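Local coordinates for protein Proline/betaine transporter, RALF (Rickettsia prowazekii str. Madrid E, PDB 4D7R) that probably acts as a guanine nucleotide exchange factor, here as an engineered chimera of the Rickettsia RalF Sec7 domain and the Legionella RalF capping domain, at residues E36-F41 with S76-E81; S100-F105 with R117-S122; K131-V136 with S276-F281; T165-T170 with N307-W312. One frame throughout, in Å; residues are numbered along the deposited sequence. Where two conformers were deposited one is given.

Contact 1: residues E36-F41 with S76-E81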
loop_
_atom_site.group_PDB
_atom_site.type_symbol
_atom_site.label_atom_id
_atom_site.label_comp_id
_atom_site.label_asym_id
_atom_site.label_seq_id
_atom_site.Cartn_x
_atom_site.Cartn_y
_atom_site.Cartn_z
ATOM N N GLU A 36 17.235 -20.365 -7.615
ATOM C CA GLU A 36 16.069 -20.623 -8.464
ATOM C C GLU A 36 14.992 -19.549 -8.260
ATOM O O GLU A 36 14.471 -19.013 -9.248
ATOM C CB GLU A 36 15.477 -22.013 -8.202
ATOM C CG GLU A 36 14.609 -22.488 -9.359
ATOM C CD GLU A 36 13.772 -23.731 -9.136
ATOM O OE1 GLU A 36 14.159 -24.562 -8.282
ATOM O OE2 GLU A 36 12.748 -23.895 -9.843
ATOM N N VAL A 37 14.656 -19.272 -6.977
ATOM C CA VAL A 37 13.650 -18.289 -6.532
ATOM C C VAL A 37 13.914 -16.892 -7.067
ATOM O O VAL A 37 12.970 -16.262 -7.548
ATOM C CB VAL A 37 13.435 -18.315 -4.998
ATOM C CG1 VAL A 37 12.596 -17.119 -4.522
ATOM C CG2 VAL A 37 12.775 -19.623 -4.585
ATOM N N ILE A 38 15.169 -16.396 -6.985
ATOM C CA ILE A 38 15.504 -15.074 -7.518
ATOM C C ILE A 38 15.012 -14.943 -8.965
ATOM O O ILE A 38 14.254 -14.013 -9.256
ATOM C CB ILE A 38 17.001 -14.715 -7.329
ATOM C CG1 ILE A 38 17.329 -14.482 -5.832
ATOM C CG2 ILE A 38 17.410 -13.495 -8.185
ATOM C CD1 ILE A 38 18.810 -14.787 -5.436
ATOM N N LYS A 39 15.315 -15.927 -9.818
ATOM C CA LYS A 39 14.810 -15.939 -11.204
ATOM C C LYS A 39 13.281 -15.911 -11.314
ATOM O O LYS A 39 12.767 -15.079 -11.971
ATOM C CB LYS A 39 15.366 -17.139 -12.034
ATOM N N LEU A 40 12.610 -16.837 -10.681
ATOM C CA LEU A 40 11.213 -16.993 -10.793
ATOM C C LEU A 40 10.529 -15.741 -10.263
ATOM O O LEU A 40 9.748 -15.148 -10.947
ATOM C CB LEU A 40 10.700 -18.197 -10.033
ATOM C CG LEU A 40 10.968 -19.612 -10.535
ATOM C CD1 LEU A 40 10.461 -20.699 -9.652
ATOM C CD2 LEU A 40 10.380 -19.802 -11.897
ATOM N N PHE A 41 10.895 -15.361 -9.052
ATOM C CA PHE A 41 10.388 -14.151 -8.401
ATOM C C PHE A 41 10.521 -12.859 -9.206
ATOM O O PHE A 41 9.604 -12.122 -9.281
ATOM C CB PHE A 41 10.988 -14.005 -7.014
ATOM C CG PHE A 41 10.303 -12.974 -6.181
ATOM C CD1 PHE A 41 9.251 -13.294 -5.396
ATOM C CD2 PHE A 41 10.751 -11.705 -6.184
ATOM C CE1 PHE A 41 8.626 -12.331 -4.623
ATOM C CE2 PHE A 41 10.150 -10.760 -5.411
ATOM C CZ PHE A 41 9.086 -11.079 -4.651
ATOM N N SER A 76 19.512 -7.363 -2.176
ATOM C CA SER A 76 20.241 -6.833 -3.335
ATOM C C SER A 76 19.992 -7.554 -4.663
ATOM O O SER A 76 20.400 -7.051 -5.714
ATOM C CB SER A 76 21.736 -6.772 -3.035
ATOM O OG SER A 76 22.282 -8.073 -2.891
ATOM N N ASN A 77 19.300 -8.672 -4.614
ATOM C CA ASN A 77 19.042 -9.495 -5.776
ATOM C C ASN A 77 17.624 -9.596 -6.250
ATOM O O ASN A 77 17.374 -10.213 -7.232
ATOM C CB ASN A 77 19.559 -10.905 -5.552
ATOM C CG ASN A 77 21.019 -10.917 -5.324
ATOM O OD1 ASN A 77 21.729 -10.196 -5.977
ATOM N ND2 ASN A 77 21.463 -11.660 -4.345
ATOM N N LEU A 78 16.709 -9.024 -5.493
ATOM C CA LEU A 78 15.322 -9.197 -5.758
ATOM C C LEU A 78 14.673 -7.886 -6.184
ATOM O O LEU A 78 15.128 -6.845 -5.887
ATOM C CB LEU A 78 14.591 -9.775 -4.551
ATOM C CG LEU A 78 14.782 -11.208 -4.072
ATOM C CD1 LEU A 78 14.330 -11.404 -2.631
ATOM C CD2 LEU A 78 14.102 -12.219 -4.928
ATOM N N ASN A 79 13.603 -8.022 -6.895
ATOM C CA ASN A 79 12.849 -6.879 -7.312
ATOM C C ASN A 79 12.168 -6.365 -6.050
ATOM O O ASN A 79 11.265 -6.944 -5.605
ATOM C CB ASN A 79 11.844 -7.265 -8.336
ATOM C CG ASN A 79 10.865 -6.140 -8.684
ATOM O OD1 ASN A 79 10.385 -5.421 -7.848
ATOM N ND2 ASN A 79 10.586 -6.022 -9.962
ATOM N N LEU A 80 12.637 -5.247 -5.551
ATOM C CA LEU A 80 12.115 -4.695 -4.301
ATOM C C LEU A 80 10.685 -4.174 -4.369
ATOM O O LEU A 80 10.054 -4.104 -3.373
ATOM C CB LEU A 80 13.048 -3.680 -3.682
ATOM C CG LEU A 80 14.426 -4.228 -3.311
ATOM C CD1 LEU A 80 15.173 -3.287 -2.440
ATOM C CD2 LEU A 80 14.313 -5.597 -2.664
ATOM N N GLU A 81 10.188 -3.880 -5.563
ATOM C CA GLU A 81 8.789 -3.526 -5.716
ATOM C C GLU A 81 7.932 -4.697 -5.371
ATOM O O GLU A 81 6.960 -4.566 -4.705
ATOM C CB GLU A 81 8.397 -3.092 -7.141
ATOM C CG GLU A 81 9.230 -2.004 -7.759
ATOM C CD GLU A 81 8.497 -1.173 -8.814
ATOM O OE1 GLU A 81 7.621 -1.686 -9.417
ATOM O OE2 GLU A 81 8.803 0.002 -8.956
#
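F41 holds CG anti to its backbone N (chi1 -167°), while L78 holds CG anti to its carbonyl carbon (chi1 -70°). These settings bring the F41 ring and the leucine branch together. The touching atom of L78 is CD2. It lies 3.6 Å from F41 CD2, oblique to the ring, and the two side chains meet at about a right angle. The same methyl also meets I38, with L78 CD2 4.0 Å from I38 CG1. One methyl is therefore shared by two residues three apart on helix 31-43. I38 spreads its other branches over N77. I38 CG2 is 3.4 Å from the backbone O of N77, and I38 CD1 is 4.0 Å from N77 CB. The far edge of the F41 ring meets backbone. The O of N79 lies near the ring plane, 4.0 Å from F41 CE2. F71 and F82 also pack on F41, and V83 on both F41 and L78.

N79 is the N-cap of helix 80-88. Its OD1 accepts a weak, bent bond from E81 N (2.8 Å) and another bond from F82 N. N77 ND2 bonds to E74. The contact lies within the Rickettsia Sec7 part and joins helix 31-43 to the turn that leads from helix 63-73 into helix 80-88. Between the two segments the chemistry is apolar and van der Waals in kind. The polar backbone of the turn is gripped from N42, whose amide bonds both N77 O and N79 N, so packing and backbone recognition act side by side.

Contact 2: residues S100-F105 with R117-S122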
loop_
_atom_site.group_PDB
_atom_site.type_symbol
_atom_site.label_atom_id
_atom_site.label_comp_id
_atom_site.label_asym_id
_atom_site.label_seq_id
_atom_site.Cartn_x
_atom_site.Cartn_y
_atom_site.Cartn_z
ATOM N N SER A 100 7.504 -12.435 10.149
ATOM C CA SER A 100 8.785 -13.140 10.135
ATOM C C SER A 100 9.915 -12.258 9.529
ATOM O O SER A 100 11.071 -12.295 9.996
ATOM C CB SER A 100 8.642 -14.462 9.385
ATOM O OG SER A 100 9.800 -15.275 9.513
ATOM N N PHE A 101 9.567 -11.453 8.506
ATOM C CA PHE A 101 10.536 -10.584 7.816
ATOM C C PHE A 101 11.036 -9.526 8.782
ATOM O O PHE A 101 12.240 -9.348 8.953
ATOM C CB PHE A 101 9.898 -9.961 6.557
ATOM C CG PHE A 101 10.730 -8.908 5.866
ATOM C CD1 PHE A 101 11.723 -9.267 4.964
ATOM C CD2 PHE A 101 10.551 -7.554 6.153
ATOM C CE1 PHE A 101 12.532 -8.297 4.370
ATOM C CE2 PHE A 101 11.345 -6.578 5.533
ATOM C CZ PHE A 101 12.337 -6.956 4.658
ATOM N N THR A 102 10.104 -8.859 9.464
ATOM C CA THR A 102 10.473 -7.826 10.410
ATOM C C THR A 102 11.339 -8.397 11.537
ATOM O O THR A 102 12.292 -7.737 11.939
ATOM C CB THR A 102 9.237 -7.039 10.832
ATOM O OG1 THR A 102 8.633 -6.573 9.624
ATOM C CG2 THR A 102 9.586 -5.845 11.674
ATOM N N LYS A 103 11.083 -9.661 11.945
ATOM C CA LYS A 103 11.854 -10.343 12.999
ATOM C C LYS A 103 13.331 -10.562 12.658
ATOM O O LYS A 103 14.155 -10.605 13.570
ATOM C CB LYS A 103 11.153 -11.618 13.482
ATOM C CG LYS A 103 10.107 -11.300 14.556
ATOM C CD LYS A 103 9.232 -12.504 14.917
ATOM C CE LYS A 103 8.305 -12.225 16.086
ATOM N NZ LYS A 103 7.319 -11.150 15.795
ATOM N N GLN A 104 13.679 -10.606 11.356
ATOM C CA GLN A 104 15.060 -10.743 10.873
ATOM C C GLN A 104 15.923 -9.524 11.296
ATOM O O GLN A 104 17.144 -9.639 11.450
ATOM C CB GLN A 104 15.060 -10.835 9.340
ATOM C CG GLN A 104 14.462 -12.141 8.759
ATOM C CD GLN A 104 15.477 -13.254 8.660
ATOM O OE1 GLN A 104 16.693 -13.056 8.805
ATOM N NE2 GLN A 104 15.002 -14.475 8.481
ATOM N N PHE A 105 15.302 -8.357 11.448
ATOM C CA PHE A 105 16.035 -7.137 11.844
ATOM C C PHE A 105 16.375 -7.161 13.328
ATOM O O PHE A 105 15.526 -7.473 14.159
ATOM C CB PHE A 105 15.193 -5.884 11.564
ATOM C CG PHE A 105 14.957 -5.568 10.110
ATOM C CD1 PHE A 105 13.986 -6.257 9.376
ATOM C CD2 PHE A 105 15.681 -4.566 9.473
ATOM C CE1 PHE A 105 13.751 -5.947 8.039
ATOM C CE2 PHE A 105 15.451 -4.267 8.129
ATOM C CZ PHE A 105 14.468 -4.936 7.431
ATOM N N ARG A 117 14.664 4.127 9.363
ATOM C CA ARG A 117 15.323 4.361 8.071
ATOM C C ARG A 117 15.738 3.046 7.401
ATOM O O ARG A 117 15.428 2.831 6.230
ATOM C CB ARG A 117 16.587 5.215 8.252
ATOM C CG ARG A 117 16.347 6.662 8.588
ATOM C CD ARG A 117 17.672 7.390 8.486
ATOM N NE ARG A 117 17.642 8.708 9.121
ATOM C CZ ARG A 117 17.225 9.815 8.523
ATOM N NH1 ARG A 117 16.761 9.773 7.276
ATOM N NH2 ARG A 117 17.262 10.970 9.160
ATOM N N ARG A 118 16.401 2.191 8.135
ATOM C CA ARG A 118 16.868 0.933 7.630
ATOM C C ARG A 118 15.694 0.070 7.143
ATOM O O ARG A 118 15.727 -0.422 6.080
ATOM C CB ARG A 118 17.693 0.230 8.688
ATOM C CG ARG A 118 18.526 -0.874 8.146
ATOM C CD ARG A 118 19.584 -1.306 9.112
ATOM N NE ARG A 118 19.335 -2.630 9.618
ATOM C CZ ARG A 118 19.308 -2.938 10.894
ATOM N NH1 ARG A 118 19.688 -2.072 11.770
ATOM N NH2 ARG A 118 18.867 -4.098 11.284
ATOM N N PHE A 119 14.675 -0.062 7.953
ATOM C CA PHE A 119 13.490 -0.855 7.629
ATOM C C PHE A 119 12.894 -0.365 6.319
ATOM O O PHE A 119 12.706 -1.170 5.405
ATOM C CB PHE A 119 12.431 -0.802 8.763
ATOM C CG PHE A 119 11.197 -1.640 8.509
ATOM C CD1 PHE A 119 11.252 -3.034 8.579
ATOM C CD2 PHE A 119 9.995 -1.041 8.130
ATOM C CE1 PHE A 119 10.101 -3.812 8.336
ATOM C CE2 PHE A 119 8.849 -1.823 7.870
ATOM C CZ PHE A 119 8.910 -3.196 7.982
ATOM N N LEU A 120 12.649 0.958 6.212
ATOM C CA LEU A 120 12.028 1.556 5.022
ATOM C C LEU A 120 12.831 1.349 3.695
ATOM O O LEU A 120 12.232 1.432 2.615
ATOM C CB LEU A 120 11.663 3.039 5.254
ATOM C CG LEU A 120 10.618 3.365 6.345
ATOM C CD1 LEU A 120 10.509 4.863 6.559
ATOM C CD2 LEU A 120 9.235 2.729 6.043
ATOM N N GLN A 121 14.153 1.067 3.789
ATOM C CA GLN A 121 15.047 0.831 2.640
ATOM C C GLN A 121 15.110 -0.649 2.231
ATOM O O GLN A 121 15.620 -0.960 1.151
ATOM C CB GLN A 121 16.473 1.312 2.961
ATOM C CG GLN A 121 16.638 2.826 3.002
ATOM C CD GLN A 121 17.877 3.222 3.764
ATOM O OE1 GLN A 121 17.955 4.291 4.380
ATOM N NE2 GLN A 121 18.886 2.379 3.718
ATOM N N SER A 122 14.594 -1.556 3.076
ATOM C CA SER A 122 14.632 -3.008 2.805
ATOM C C SER A 122 13.686 -3.477 1.682
ATOM O O SER A 122 13.746 -4.638 1.250
ATOM C CB SER A 122 14.425 -3.803 4.092
ATOM O OG SER A 122 13.113 -3.601 4.591
#
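F105 packs its ring against R118, F119 and S122. Its CB is 4.1 Å from R118 NH2. Further out, F105 CD2 is 3.7 Å from the same NH2, which lies at the ring edge. The two side chains run past each other in opposite directions, with ring and guanidinium planes 26° apart. F105 CE2 lies 4.0 Å from F119 CA. F105 CE1 meets F119 CD1 at 3.9 Å. Here F119 points its edge at the face of F105, an edge-to-face pair with planes at 61°. At the tip, F105 CZ is 3.4 Å from S122 OG. That hydroxyl sits between the backbone N and the carbonyl carbon of its own residue (chi1 66°). From there it donates to F119 O at 2.6 Å, in the carbonyl plane. F119 O also accepts from S122 N. The edge of a second ring reaches the same hydroxyl, with F101 CZ 3.4 Å from S122 OG. T102 OG1 approaches F119 CE1 at 3.4 Å, but its hydrogen-bond partners include S138.

This buried aromatic cluster lies in the Rickettsia Sec7 part, where the C-terminal ends of helices 92-103 and 112-121 meet. Y72 of helix 63-73 adds an edge-to-face ring to F105, and H142 of helix 129-146 bonds F105 O.

Contact 3: residues K131-V136 with S276-F281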
loop_
_atom_site.group_PDB
_atom_site.type_symbol
_atom_site.label_atom_id
_atom_site.label_comp_id
_atom_site.label_asym_id
_atom_site.label_seq_id
_atom_site.Cartn_x
_atom_site.Cartn_y
_atom_site.Cartn_z
ATOM N N LYS A 131 -1.318 -0.597 2.436
ATOM C CA LYS A 131 -0.063 -1.358 2.372
ATOM C C LYS A 131 1.025 -0.659 3.177
ATOM O O LYS A 131 1.697 -1.311 3.948
ATOM C CB LYS A 131 0.392 -1.656 0.924
ATOM C CG LYS A 131 -0.590 -2.511 0.142
ATOM C CD LYS A 131 -0.182 -2.687 -1.343
ATOM C CE LYS A 131 -1.120 -3.720 -1.970
ATOM N NZ LYS A 131 -0.902 -3.908 -3.439
ATOM N N ILE A 132 1.181 0.664 3.022
ATOM C CA ILE A 132 2.164 1.452 3.765
ATOM C C ILE A 132 1.817 1.284 5.241
ATOM O O ILE A 132 2.706 1.020 6.043
ATOM C CB ILE A 132 2.125 2.974 3.339
ATOM C CG1 ILE A 132 2.643 3.165 1.888
ATOM C CG2 ILE A 132 2.970 3.817 4.321
ATOM C CD1 ILE A 132 2.191 4.501 1.176
ATOM N N ASP A 133 0.527 1.400 5.595
ATOM C CA ASP A 133 0.126 1.266 7.005
ATOM C C ASP A 133 0.565 -0.067 7.654
ATOM O O ASP A 133 1.125 -0.064 8.754
ATOM C CB ASP A 133 -1.382 1.442 7.138
ATOM C CG ASP A 133 -1.808 1.839 8.533
ATOM O OD1 ASP A 133 -1.001 2.479 9.243
ATOM O OD2 ASP A 133 -2.981 1.641 8.862
ATOM N N ARG A 134 0.339 -1.191 6.968
ATOM C CA ARG A 134 0.716 -2.511 7.503
ATOM C C ARG A 134 2.223 -2.587 7.742
ATOM O O ARG A 134 2.630 -3.157 8.753
ATOM C CB ARG A 134 0.301 -3.642 6.559
ATOM C CG ARG A 134 -1.163 -3.881 6.548
ATOM C CD ARG A 134 -1.557 -4.800 5.428
ATOM N NE ARG A 134 -2.982 -4.647 5.246
ATOM C CZ ARG A 134 -3.556 -4.192 4.149
ATOM N NH1 ARG A 134 -2.842 -4.015 3.043
ATOM N NH2 ARG A 134 -4.862 -4.024 4.106
ATOM N N LEU A 135 3.046 -2.062 6.791
ATOM C CA LEU A 135 4.514 -2.060 6.894
ATOM C C LEU A 135 4.990 -1.233 8.099
ATOM O O LEU A 135 5.864 -1.661 8.869
ATOM C CB LEU A 135 5.157 -1.577 5.584
ATOM C CG LEU A 135 4.909 -2.499 4.375
ATOM C CD1 LEU A 135 5.188 -1.759 3.067
ATOM C CD2 LEU A 135 5.728 -3.797 4.479
ATOM N N VAL A 136 4.396 -0.044 8.275
ATOM C CA VAL A 136 4.714 0.825 9.405
ATOM C C VAL A 136 4.341 0.165 10.727
ATOM O O VAL A 136 5.146 0.225 11.655
ATOM C CB VAL A 136 4.071 2.232 9.241
ATOM C CG1 VAL A 136 4.276 3.093 10.496
ATOM C CG2 VAL A 136 4.642 2.926 8.006
ATOM N N SER A 276 -6.736 9.162 9.507
ATOM C CA SER A 276 -6.392 10.544 9.258
ATOM C C SER A 276 -4.985 10.770 8.750
ATOM O O SER A 276 -4.801 11.466 7.786
ATOM C CB SER A 276 -6.707 11.448 10.455
ATOM O OG SER A 276 -8.080 11.391 10.703
ATOM N N TRP A 277 -4.005 10.177 9.406
ATOM C CA TRP A 277 -2.661 10.367 8.963
ATOM C C TRP A 277 -2.409 9.885 7.530
ATOM O O TRP A 277 -1.568 10.370 6.874
ATOM C CB TRP A 277 -1.644 9.754 9.913
ATOM C CG TRP A 277 -1.377 8.342 9.784
ATOM C CD1 TRP A 277 -2.021 7.335 10.410
ATOM C CD2 TRP A 277 -0.304 7.745 9.079
ATOM N NE1 TRP A 277 -1.450 6.142 10.114
ATOM C CE2 TRP A 277 -0.402 6.358 9.276
ATOM C CE3 TRP A 277 0.672 8.225 8.232
ATOM C CZ2 TRP A 277 0.466 5.483 8.704
ATOM C CZ3 TRP A 277 1.542 7.328 7.689
ATOM C CH2 TRP A 277 1.421 5.982 7.910
ATOM N N LEU A 278 -3.142 8.883 7.108
ATOM C CA LEU A 278 -2.975 8.330 5.757
ATOM C C LEU A 278 -3.535 9.291 4.748
ATOM O O LEU A 278 -2.975 9.434 3.653
ATOM C CB LEU A 278 -3.630 6.945 5.627
ATOM C CG LEU A 278 -2.934 5.796 6.354
ATOM C CD1 LEU A 278 -3.759 4.516 6.246
ATOM C CD2 LEU A 278 -1.531 5.570 5.813
ATOM N N SER A 279 -4.601 9.998 5.132
ATOM C CA SER A 279 -5.184 11.023 4.291
ATOM C C SER A 279 -4.179 12.149 4.094
ATOM O O SER A 279 -4.007 12.575 3.042
ATOM C CB SER A 279 -6.522 11.563 4.812
ATOM O OG SER A 279 -7.519 10.631 4.846
ATOM N N PHE A 280 -3.528 12.582 5.154
ATOM C CA PHE A 280 -2.525 13.629 5.096
ATOM C C PHE A 280 -1.328 13.208 4.262
ATOM O O PHE A 280 -0.815 13.933 3.504
ATOM C CB PHE A 280 -2.049 13.966 6.494
ATOM C CG PHE A 280 -2.938 14.910 7.199
ATOM C CD1 PHE A 280 -4.179 14.532 7.541
ATOM C CD2 PHE A 280 -2.538 16.181 7.468
ATOM C CE1 PHE A 280 -5.032 15.399 8.171
ATOM C CE2 PHE A 280 -3.386 17.069 8.090
ATOM C CZ PHE A 280 -4.618 16.666 8.455
ATOM N N PHE A 281 -0.892 11.993 4.507
ATOM C CA PHE A 281 0.324 11.482 3.919
ATOM C C PHE A 281 0.222 11.199 2.426
ATOM O O PHE A 281 1.100 11.534 1.717
ATOM C CB PHE A 281 0.817 10.271 4.697
ATOM C CG PHE A 281 2.163 9.756 4.275
ATOM C CD1 PHE A 281 3.257 10.561 4.231
ATOM C CD2 PHE A 281 2.318 8.453 3.925
ATOM C CE1 PHE A 281 4.486 10.089 3.874
ATOM C CE2 PHE A 281 3.536 7.974 3.513
ATOM C CZ PHE A 281 4.619 8.794 3.499
#
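D133 and W277 supply the polar side of this contact. D133 OD1 lies at the edge of the indole near its plane, 3.4 Å from W277 CZ2, with the carboxylate and ring planes 66° apart. W277 reaches this place with CG between its backbone N and carbonyl carbon (chi1 83°). The hydroxyl of Y159 links D133 OD1 and W277 NE1 by hydrogen bonds. D133 OD2 forms a salt bridge with K275. The buried carboxylate thus has a partner for each oxygen, which would favour its charged form. L278 CD1 packs against this carboxylate, 4.0 Å from D133 OD2.

The rest is apolar. I132 CG2 lies 4.3 Å from F281 CE2 and 4.5 Å from W277 CH2. V136 CG2 comes within 4.4 Å of W277 CH2, oblique to the ring. Within its own helix, L278 CD2 sits over one face of the W277 ring, toward the rim. Y163 of helix 155-173 stacks on the indole.

The two helical segments approach to 11.3 Å between axes, at 119°. This helix-on-helix domain interface sets the Rickettsia Sec7 part against the Legionella capping part, a pairing made by engineering. It is consistent with Legionella RalF, whose cap packs on the Sec7 domain.

Contact 4: residues T165-T170 with N307-W312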
loop_
_atom_site.group_PDB
_atom_site.type_symbol
_atom_site.label_atom_id
_atom_site.label_comp_id
_atom_site.label_asym_id
_atom_site.label_seq_id
_atom_site.Cartn_x
_atom_site.Cartn_y
_atom_site.Cartn_z
ATOM N N THR A 165 6.464 10.729 12.844
ATOM C CA THR A 165 7.822 10.994 12.339
ATOM C C THR A 165 7.765 11.094 10.818
ATOM O O THR A 165 8.410 11.958 10.227
ATOM C CB THR A 165 8.805 9.900 12.824
ATOM O OG1 THR A 165 8.865 9.903 14.239
ATOM C CG2 THR A 165 10.211 10.095 12.287
ATOM N N ILE A 166 7.017 10.175 10.190
ATOM C CA ILE A 166 6.820 10.152 8.734
ATOM C C ILE A 166 6.109 11.460 8.292
ATOM O O ILE A 166 6.526 12.089 7.328
ATOM C CB ILE A 166 6.045 8.861 8.330
ATOM C CG1 ILE A 166 6.957 7.614 8.465
ATOM C CG2 ILE A 166 5.505 8.994 6.925
ATOM C CD1 ILE A 166 6.257 6.283 8.465
ATOM N N MET A 167 5.093 11.902 9.043
ATOM C CA MET A 167 4.394 13.149 8.722
ATOM C C MET A 167 5.305 14.357 8.996
ATOM O O MET A 167 5.262 15.329 8.238
ATOM C CB MET A 167 3.082 13.270 9.521
ATOM C CG MET A 167 1.884 12.587 8.857
ATOM S SD MET A 167 1.569 13.052 7.118
ATOM C CE MET A 167 1.486 14.872 7.207
ATOM N N LEU A 168 6.180 14.255 10.045
ATOM C CA LEU A 168 7.128 15.324 10.398
ATOM C C LEU A 168 8.099 15.500 9.217
ATOM O O LEU A 168 8.380 16.635 8.831
ATOM C CB LEU A 168 7.899 14.993 11.688
ATOM C CG LEU A 168 8.964 16.042 12.063
ATOM C CD1 LEU A 168 8.323 17.428 12.362
ATOM C CD2 LEU A 168 9.872 15.529 13.147
ATOM N N ASN A 169 8.550 14.375 8.628
ATOM C CA ASN A 169 9.435 14.362 7.432
ATOM C C ASN A 169 8.808 15.155 6.269
ATOM O O ASN A 169 9.457 16.045 5.701
ATOM C CB ASN A 169 9.720 12.930 7.013
ATOM C CG ASN A 169 10.615 12.868 5.815
ATOM O OD1 ASN A 169 11.778 13.278 5.864
ATOM N ND2 ASN A 169 10.072 12.398 4.706
ATOM N N THR A 170 7.533 14.883 5.957
ATOM C CA THR A 170 6.798 15.644 4.925
ATOM C C THR A 170 6.719 17.121 5.311
ATOM O O THR A 170 7.025 17.982 4.485
ATOM C CB THR A 170 5.377 15.057 4.713
ATOM O OG1 THR A 170 5.491 13.854 3.975
ATOM C CG2 THR A 170 4.440 16.016 3.970
ATOM N N ASN A 307 -3.518 16.851 -1.630
ATOM C CA ASN A 307 -3.580 17.927 -0.662
ATOM C C ASN A 307 -2.169 18.504 -0.540
ATOM O O ASN A 307 -1.224 17.951 -1.096
ATOM C CB ASN A 307 -4.184 17.467 0.665
ATOM C CG ASN A 307 -3.386 16.393 1.352
ATOM O OD1 ASN A 307 -2.249 16.615 1.765
ATOM N ND2 ASN A 307 -3.983 15.218 1.508
ATOM N N ILE A 308 -2.020 19.608 0.172
ATOM C CA ILE A 308 -0.728 20.277 0.289
ATOM C C ILE A 308 0.374 19.372 0.864
ATOM O O ILE A 308 1.539 19.549 0.515
ATOM C CB ILE A 308 -0.904 21.611 1.069
ATOM C CG1 ILE A 308 0.308 22.542 0.883
ATOM C CG2 ILE A 308 -1.240 21.365 2.546
ATOM C CD1 ILE A 308 0.137 23.977 1.465
ATOM N N PHE A 309 0.016 18.413 1.741
ATOM C CA PHE A 309 1.017 17.502 2.311
ATOM C C PHE A 309 1.341 16.359 1.381
ATOM O O PHE A 309 2.522 16.012 1.203
ATOM C CB PHE A 309 0.591 16.957 3.712
ATOM C CG PHE A 309 0.308 18.033 4.727
ATOM C CD1 PHE A 309 1.337 18.592 5.480
ATOM C CD2 PHE A 309 -0.990 18.496 4.931
ATOM C CE1 PHE A 309 1.076 19.619 6.397
ATOM C CE2 PHE A 309 -1.248 19.523 5.846
ATOM C CZ PHE A 309 -0.213 20.084 6.564
ATOM N N SER A 310 0.298 15.735 0.812
ATOM C CA SER A 310 0.460 14.544 -0.007
ATOM C C SER A 310 1.159 14.779 -1.322
ATOM O O SER A 310 1.894 13.900 -1.765
ATOM C CB SER A 310 -0.884 13.879 -0.273
ATOM O OG SER A 310 -1.643 14.641 -1.194
ATOM N N LYS A 311 0.931 15.948 -1.943
ATOM C CA LYS A 311 1.478 16.272 -3.266
ATOM C C LYS A 311 3.005 16.189 -3.387
ATOM O O LYS A 311 3.526 15.843 -4.458
ATOM C CB LYS A 311 0.909 17.586 -3.808
ATOM C CG LYS A 311 1.388 18.821 -3.051
ATOM C CD LYS A 311 0.967 20.094 -3.753
ATOM C CE LYS A 311 1.704 21.277 -3.165
ATOM N NZ LYS A 311 1.191 22.564 -3.680
ATOM N N TRP A 312 3.714 16.461 -2.278
ATOM C CA TRP A 312 5.171 16.411 -2.240
ATOM C C TRP A 312 5.707 15.025 -2.669
ATOM O O TRP A 312 6.720 14.945 -3.361
ATOM C CB TRP A 312 5.670 16.751 -0.821
ATOM C CG TRP A 312 7.162 16.790 -0.730
ATOM C CD1 TRP A 312 8.011 17.491 -1.536
ATOM C CD2 TRP A 312 7.981 16.065 0.187
ATOM N NE1 TRP A 312 9.314 17.250 -1.171
ATOM C CE2 TRP A 312 9.326 16.377 -0.117
ATOM C CE3 TRP A 312 7.713 15.228 1.279
ATOM C CZ2 TRP A 312 10.397 15.850 0.603
ATOM C CZ3 TRP A 312 8.784 14.683 1.979
ATOM C CH2 TRP A 312 10.105 14.997 1.644
HETATM O O HOH W 1 3.402 13.380 2.301
#
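T170 makes the close part of this contact, between F309 and W312. Its CG2 is 3.4 Å from F309 O and lies at the edge of the F309 ring. A water joins the same two residues. It accepts from T170 OG1 at 2.7 Å and donates to F309 O at 3.0 Å. T170 CA is 3.7 Å from W312 CZ3, while the T170 and W312 side chains run past each other in opposite directions. N169 ND2 adds to this side. It sits in the plane of the indole at its edge, 3.8 Å from W312 CZ3, with the amide plane turned 56° from the ring. N169 OD1 is bonded to F218 N.

The partner segment is shaped by an Asx motif in the Legionella capping part. N307 OD1 accepts from S310 N at 2.9 Å, with the donor 46° above the carbonyl plane. In return, S310 OG accepts from N307 N at 2.9 Å. Helix 311-314 follows, and it faces the Rickettsia Sec7 helix 155-173 across an engineered pairing.

Packing is looser toward the margins. W312 is partly exposed there, as are M167 and F309. The M167 chain is bent at chi2 (-52°) and chi3, and its CE touches F309 CD1 obliquely at 4.1 Å.

From the N terminus, contact 1 closes first, over a mostly helical stretch without strands that brings the turn before helix 80-88 back to helix 31-43. Contact 2 follows in series and closes a short loop between helices 92-103 and 112-121. The two touch where L80 packs on S122. Contact 3 opens next on helix 129-146, and F119 of contact 2 packs on L135 there. Contact 4 opens on helix 155-173 before contact 3 closes at 276-281, so these two long loops cross. Both tie the Sec7 part to the capping part. Their capping segments also meet each other, with a probable hydrogen bond between S279 O and N307 ND2.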